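Local atomic coordinates of uncharacterized protein (Pseudomonas aeruginosa PAO1, PDB entry 4R1D), a protein that binds the type VI secretion lipase effector Tle4 as its immunity protein Tli4, probably protecting the producing cell from it. Residues E193-D196 / G197-N201; D17-P20 / D21-I24. All coordinates share one frame; numbering follows the deposited sequence.

Contact 1: E193-D196 / G197-N201; sequences ERVD and GFVQN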
ATOM      1  N   GLU B 193     -18.792   2.318 -18.361  1.00 20.68           N
ATOM      2  CA  GLU B 193     -18.622   3.760 -18.173  1.00 22.04           C
ATOM      3  C   GLU B 193     -17.344   4.056 -17.398  1.00 23.23           C
ATOM      4  O   GLU B 193     -16.695   5.071 -17.634  1.00 21.94           O
ATOM      5  CB  GLU B 193     -19.837   4.374 -17.464  1.00 27.33           C
ATOM      6  CG  GLU B 193     -19.887   4.133 -15.965  1.00 33.94           C
ATOM      7  CD  GLU B 193     -21.132   4.726 -15.316  1.00 42.51           C
ATOM      8  OE1 GLU B 193     -21.219   4.704 -14.070  1.00 37.00           O
ATOM      9  OE2 GLU B 193     -22.021   5.210 -16.051  1.00 41.11           O
ATOM     10  N   ARG B 194     -16.983   3.153 -16.486  1.00 16.71           N
ATOM     11  CA  ARG B 194     -15.831   3.334 -15.608  1.00 19.81           C
ATOM     12  C   ARG B 194     -14.499   3.281 -16.348  1.00 19.05           C
ATOM     13  O   ARG B 194     -13.628   4.147 -16.150  1.00 18.82           O
ATOM     14  CB  ARG B 194     -15.841   2.254 -14.518  1.00 23.40           C
ATOM     15  CG  ARG B 194     -14.625   2.229 -13.614  1.00 20.93           C
ATOM     16  CD  ARG B 194     -14.663   0.986 -12.700  1.00 20.21           C
ATOM     17  NE  ARG B 194     -16.010   0.751 -12.190  1.00 17.34           N
ATOM     18  CZ  ARG B 194     -16.576  -0.451 -12.101  1.00 21.30           C
ATOM     19  NH1 ARG B 194     -15.905  -1.530 -12.474  1.00 15.08           N
ATOM     20  NH2 ARG B 194     -17.817  -0.570 -11.639  1.00 19.30           N
ATOM     21  N   VAL B 195     -14.336   2.268 -17.193  1.00 18.64           N
ATOM     22  CA  VAL B 195     -13.023   1.989 -17.779  1.00 17.40           C
ATOM     23  C   VAL B 195     -12.817   2.517 -19.182  1.00 20.92           C
ATOM     24  O   VAL B 195     -11.703   2.489 -19.683  1.00 23.26           O
ATOM     25  CB  VAL B 195     -12.727   0.470 -17.853  1.00 20.61           C
ATOM     26  CG1 VAL B 195     -12.795  -0.152 -16.495  1.00 23.78           C
ATOM     27  CG2 VAL B 195     -13.682  -0.212 -18.824  1.00 16.48           C
ATOM     28  N   ASP B 196     -13.883   2.973 -19.828  1.00 19.74           N
ATOM     29  CA  ASP B 196     -13.780   3.317 -21.242  1.00 21.47           C
ATOM     30  C   ASP B 196     -12.733   4.394 -21.525  1.00 22.94           C
ATOM     31  O   ASP B 196     -11.943   4.263 -22.462  1.00 23.56           O
ATOM     32  CB  ASP B 196     -15.124   3.718 -21.828  1.00 23.70           C
ATOM     33  CG  ASP B 196     -15.059   3.868 -23.328  1.00 32.88           C
ATOM     34  OD1 ASP B 196     -14.911   2.837 -24.019  1.00 28.77           O
ATOM     35  OD2 ASP B 196     -15.133   5.010 -23.816  1.00 28.99           O
ATOM     36  N   GLY B 197     -12.731   5.454 -20.723  1.00 25.54           N
ATOM     37  CA  GLY B 197     -11.732   6.502 -20.875  1.00 25.54           C
ATOM     38  C   GLY B 197     -10.327   5.933 -20.916  1.00 25.63           C
ATOM     39  O   GLY B 197      -9.552   6.217 -21.847  1.00 23.94           O
ATOM     40  N   PHE B 198      -9.994   5.118 -19.917  1.00 21.19           N
ATOM     41  CA  PHE B 198      -8.655   4.555 -19.824  1.00 21.54           C
ATOM     42  C   PHE B 198      -8.366   3.653 -21.022  1.00 22.93           C
ATOM     43  O   PHE B 198      -7.285   3.717 -21.610  1.00 21.28           O
ATOM     44  CB  PHE B 198      -8.450   3.785 -18.518  1.00 19.24           C
ATOM     45  CG  PHE B 198      -7.012   3.446 -18.244  1.00 26.17           C
ATOM     46  CD1 PHE B 198      -6.532   2.163 -18.457  1.00 26.65           C
ATOM     47  CD2 PHE B 198      -6.132   4.422 -17.809  1.00 36.52           C
ATOM     48  CE1 PHE B 198      -5.209   1.855 -18.215  1.00 23.71           C
ATOM     49  CE2 PHE B 198      -4.802   4.122 -17.568  1.00 40.90           C
ATOM     50  CZ  PHE B 198      -4.342   2.831 -17.769  1.00 32.10           C
ATOM     51  N   VAL B 199      -9.328   2.804 -21.379  1.00 21.73           N
ATOM     52  CA  VAL B 199      -9.142   1.944 -22.541  1.00 23.80           C
ATOM     53  C   VAL B 199      -8.918   2.755 -23.825  1.00 24.98           C
ATOM     54  O   VAL B 199      -8.005   2.460 -24.590  1.00 25.66           O
ATOM     55  CB  VAL B 199     -10.318   0.962 -22.742  1.00 24.83           C
ATOM     56  CG1 VAL B 199     -10.117   0.169 -24.021  1.00 20.87           C
ATOM     57  CG2 VAL B 199     -10.436   0.028 -21.538  1.00 23.46           C
ATOM     58  N   GLN B 200      -9.750   3.766 -24.070  1.00 23.85           N
ATOM     59  CA  GLN B 200      -9.564   4.597 -25.260  1.00 30.54           C
ATOM     60  C   GLN B 200      -8.170   5.227 -25.244  1.00 25.52           C
ATOM     61  O   GLN B 200      -7.533   5.383 -26.285  1.00 27.58           O
ATOM     62  CB  GLN B 200     -10.641   5.681 -25.362  1.00 29.45           C
ATOM     63  CG  GLN B 200     -12.048   5.154 -25.546  1.00 27.49           C
ATOM     64  CD  GLN B 200     -12.198   4.306 -26.788  1.00 37.12           C
ATOM     65  OE1 GLN B 200     -11.494   4.503 -27.778  1.00 39.55           O
ATOM     66  NE2 GLN B 200     -13.113   3.346 -26.740  1.00 35.87           N
ATOM     67  N   ASN B 201      -7.700   5.583 -24.054  1.00 24.39           N
ATOM     68  CA  ASN B 201      -6.353   6.108 -23.893  1.00 28.55           C
ATOM     69  C   ASN B 201      -5.318   5.058 -24.308  1.00 32.33           C
ATOM     70  O   ASN B 201      -4.364   5.354 -25.030  1.00 27.91           O
ATOM     71  CB  ASN B 201      -6.120   6.555 -22.446  1.00 29.93           C
ATOM     72  CG  ASN B 201      -4.862   7.380 -22.281  1.00 41.67           C
ATOM     73  OD1 ASN B 201      -3.988   7.384 -23.148  1.00 37.85           O
ATOM     74  ND2 ASN B 201      -4.764   8.089 -21.158  1.00 41.07           N
TER
HETATM   75  O   HOH W   1     -14.285   6.364 -18.559  1.00 28.26           O
HETATM   76  O   HOH W   2     -11.391   5.392 -17.279  1.00 22.70           O
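Val-199 N donates to Val-195 O, and Gln-200 N to Asp-196 O over 2.8 Å. At the two preceding amides the pattern fails: Gly-197 and Phe-198 have no direct bond to the carbonyls of Glu-193 and Arg-194, and a water stands in each gap. The first accepts from Gly-197 N at 2.8 Å and donates to Glu-193 O at 2.9 Å; the second accepts from Phe-198 N at 3.0 Å and donates to Arg-194 O at 2.8 Å. Helix 191-205 is therefore kinked here, two of its i to i+4 bonds being opened and bridged by solvent.

Between side chains of the turn where direct bonding resumes, Gln-200 NE2 gives Asp-196 OD1 a weak bond of 3.3 Å. A bend at chi2 (-59°) folds the amide back towards the carboxylate, whose plane lies 50° from its own. Tyr-227 OH and Lys-214 NZ also hold OD1, by hydrogen bond and salt bridge, so three groups share this oxygen. On the buried face Val-195 CG2 meets Val-199 CG2 at 4.2 Å, and both valines pack on Tyr-227 of strand 225-233. Arg-194 NH1 pairs with Glu-244 and also donates to Trp-96 O of the other protein chain, against which Phe-198 packs too.

Contact 2: D17-P20 / D21-I24; sequences DLPP and DAVI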
ATOM      1  N   ASP B  17     -18.177 -23.203 -12.950  1.00 19.60           N
ATOM      2  CA  ASP B  17     -17.452 -24.386 -13.403  1.00 21.39           C
ATOM      3  C   ASP B  17     -16.025 -24.050 -13.825  1.00 19.46           C
ATOM      4  O   ASP B  17     -15.801 -23.054 -14.501  1.00 20.52           O
ATOM      5  CB  ASP B  17     -18.184 -25.046 -14.581  1.00 20.97           C
ATOM      6  CG  ASP B  17     -19.637 -25.398 -14.254  1.00 21.75           C
ATOM      7  OD1 ASP B  17     -20.008 -25.467 -13.067  1.00 18.76           O
ATOM      8  OD2 ASP B  17     -20.416 -25.609 -15.203  1.00 22.72           O
ATOM      9  N   LEU B  18     -15.064 -24.873 -13.406  1.00 17.26           N
ATOM     10  CA  LEU B  18     -13.669 -24.692 -13.764  1.00 22.18           C
ATOM     11  C   LEU B  18     -13.089 -26.017 -14.235  1.00 21.14           C
ATOM     12  O   LEU B  18     -13.580 -27.075 -13.843  1.00 24.08           O
ATOM     13  CB  LEU B  18     -12.878 -24.179 -12.558  1.00 20.19           C
ATOM     14  CG  LEU B  18     -13.354 -22.825 -12.035  1.00 17.22           C
ATOM     15  CD1 LEU B  18     -12.723 -22.493 -10.679  1.00 15.38           C
ATOM     16  CD2 LEU B  18     -13.052 -21.752 -13.071  1.00 20.18           C
ATOM     17  N   PRO B  19     -12.046 -25.959 -15.074  1.00 22.32           N
ATOM     18  CA  PRO B  19     -11.347 -27.155 -15.568  1.00 22.74           C
ATOM     19  C   PRO B  19     -10.799 -27.960 -14.399  1.00 27.48           C
ATOM     20  O   PRO B  19     -10.519 -27.398 -13.339  1.00 22.17           O
ATOM     21  CB  PRO B  19     -10.183 -26.588 -16.389  1.00 28.50           C
ATOM     22  CG  PRO B  19     -10.493 -25.144 -16.611  1.00 29.16           C
ATOM     23  CD  PRO B  19     -11.431 -24.705 -15.541  1.00 19.95           C
ATOM     24  N   PRO B  20     -10.619 -29.276 -14.587  1.00 23.91           N
ATOM     25  CA  PRO B  20     -10.233 -30.110 -13.447  1.00 25.33           C
ATOM     26  C   PRO B  20      -8.835 -29.802 -12.902  1.00 21.45           C
ATOM     27  O   PRO B  20      -8.586 -30.045 -11.722  1.00 25.55           O
ATOM     28  CB  PRO B  20     -10.300 -31.534 -14.021  1.00 28.21           C
ATOM     29  CG  PRO B  20     -10.040 -31.351 -15.483  1.00 26.26           C
ATOM     30  CD  PRO B  20     -10.696 -30.040 -15.843  1.00 29.63           C
ATOM     31  N   ASP B  21      -7.942 -29.283 -13.739  1.00 25.50           N
ATOM     32  CA  ASP B  21      -6.577 -29.001 -13.303  1.00 23.33           C
ATOM     33  C   ASP B  21      -6.389 -27.556 -12.808  1.00 25.40           C
ATOM     34  O   ASP B  21      -5.275 -27.140 -12.516  1.00 23.06           O
ATOM     35  CB  ASP B  21      -5.573 -29.317 -14.416  1.00 24.09           C
ATOM     36  CG  ASP B  21      -5.829 -28.519 -15.684  1.00 28.01           C
ATOM     37  OD1 ASP B  21      -6.998 -28.152 -15.928  1.00 33.18           O
ATOM     38  OD2 ASP B  21      -4.867 -28.266 -16.449  1.00 32.46           O
ATOM     39  N   ALA B  22      -7.480 -26.805 -12.704  1.00 22.77           N
ATOM     40  CA  ALA B  22      -7.410 -25.418 -12.236  1.00 20.39           C
ATOM     41  C   ALA B  22      -6.837 -25.375 -10.824  1.00 19.01           C
ATOM     42  O   ALA B  22      -7.203 -26.193  -9.974  1.00 21.07           O
ATOM     43  CB  ALA B  22      -8.789 -24.779 -12.267  1.00 19.88           C
ATOM     44  N   VAL B  23      -5.933 -24.426 -10.587  1.00 17.18           N
ATOM     45  CA  VAL B  23      -5.348 -24.209  -9.269  1.00 16.77           C
ATOM     46  C   VAL B  23      -6.072 -23.021  -8.641  1.00 20.00           C
ATOM     47  O   VAL B  23      -6.003 -21.906  -9.165  1.00 19.20           O
ATOM     48  CB  VAL B  23      -3.848 -23.888  -9.374  1.00 20.78           C
ATOM     49  CG1 VAL B  23      -3.246 -23.670  -7.989  1.00 22.59           C
ATOM     50  CG2 VAL B  23      -3.118 -25.002 -10.128  1.00 21.04           C
ATOM     51  N   ILE B  24      -6.746 -23.269  -7.524  1.00 15.10           N
ATOM     52  CA  ILE B  24      -7.731 -22.338  -6.960  1.00 18.27           C
ATOM     53  C   ILE B  24      -7.328 -21.857  -5.566  1.00 19.30           C
ATOM     54  O   ILE B  24      -6.983 -22.656  -4.697  1.00 17.85           O
ATOM     55  CB  ILE B  24      -9.114 -23.024  -6.855  1.00 18.23           C
ATOM     56  CG1 ILE B  24      -9.569 -23.521  -8.229  1.00 20.14           C
ATOM     57  CG2 ILE B  24     -10.157 -22.086  -6.243  1.00 17.61           C
ATOM     58  CD1 ILE B  24     -10.698 -24.549  -8.164  1.00 18.46           C
TER
HETATM   59  O   HOH W   3      -9.274 -27.952 -10.038  1.00 21.91           O
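Leu-18 and Ile-24 meet tip to tip across the mouth of a tight turn, with Leu-18 CD1 3.8 Å from Ile-24 CD1. Both side chains start with the same first torsion, near -60°, and continue extended at chi2, which carries each delta carbon out far enough to meet the other. Nearer the bend, Leu-18 CB packs against Ala-22 CB at 4.1 Å, and that methyl is also 4.2 Å from Pro-19 CD. Leu-18, Pro-19, Ala-22 and Ile-24 thus make a continuous apolar side to the loop.

The bend is a type I beta turn from Pro-19 to Ala-22, with Pro-20 and Asp-21 at its corners; the backbone of Pro-20 suits the first of them. Ala-22 N closes it on Pro-19 O over 3.2 Å, a long bond whose donor stands 59° out of the carbonyl plane and hence off the lone pairs. A water reinforces the closure, donating to Pro-20 O at 2.8 Å and to Ala-22 O at 2.7 Å.

The corner is looser. The ring of Pro-20 is exposed, and Asp-21, with chi1 at 59°, swings its carboxylate back beside the prolines, where OD1 lies 3.6 Å from Pro-19 CB without a hydrogen bond across the turn.

Strand 14-18 ends at this corner and strand 23-30 begins beyond it. Leu-18 is bonded through its backbone to Ile-7 and Val-23 to Thr-169, so the turn leads from one antiparallel sheet to another, while Leu-18, Ala-22 and Ile-24 pack on strand 162-169 and His-9 of strand 7-11 touches both Leu-18 and Ile-24.

Contact 2 comes first along the chain, in the N-terminal domain of the immunity protein, and contact 1 follows in the C-terminal domain. Contact 2 joins strand 14-18 to strand 23-30, whereas contact 1 lies within the single helix 191-205, packed on strand 225-233. Their centres are about 31 Å apart and their nearest atoms about 20 Å. The centre of contact 2 lies about 16 Å from the centre of the chain, that of contact 1 about 26 Å. Strand 162-169, a neighbour of contact 2, belongs to the C-terminal domain, so the turn lies where the two domains pack together. Contact 1 alone meets the other protein chain, consistent with a role for its helix in complex formation.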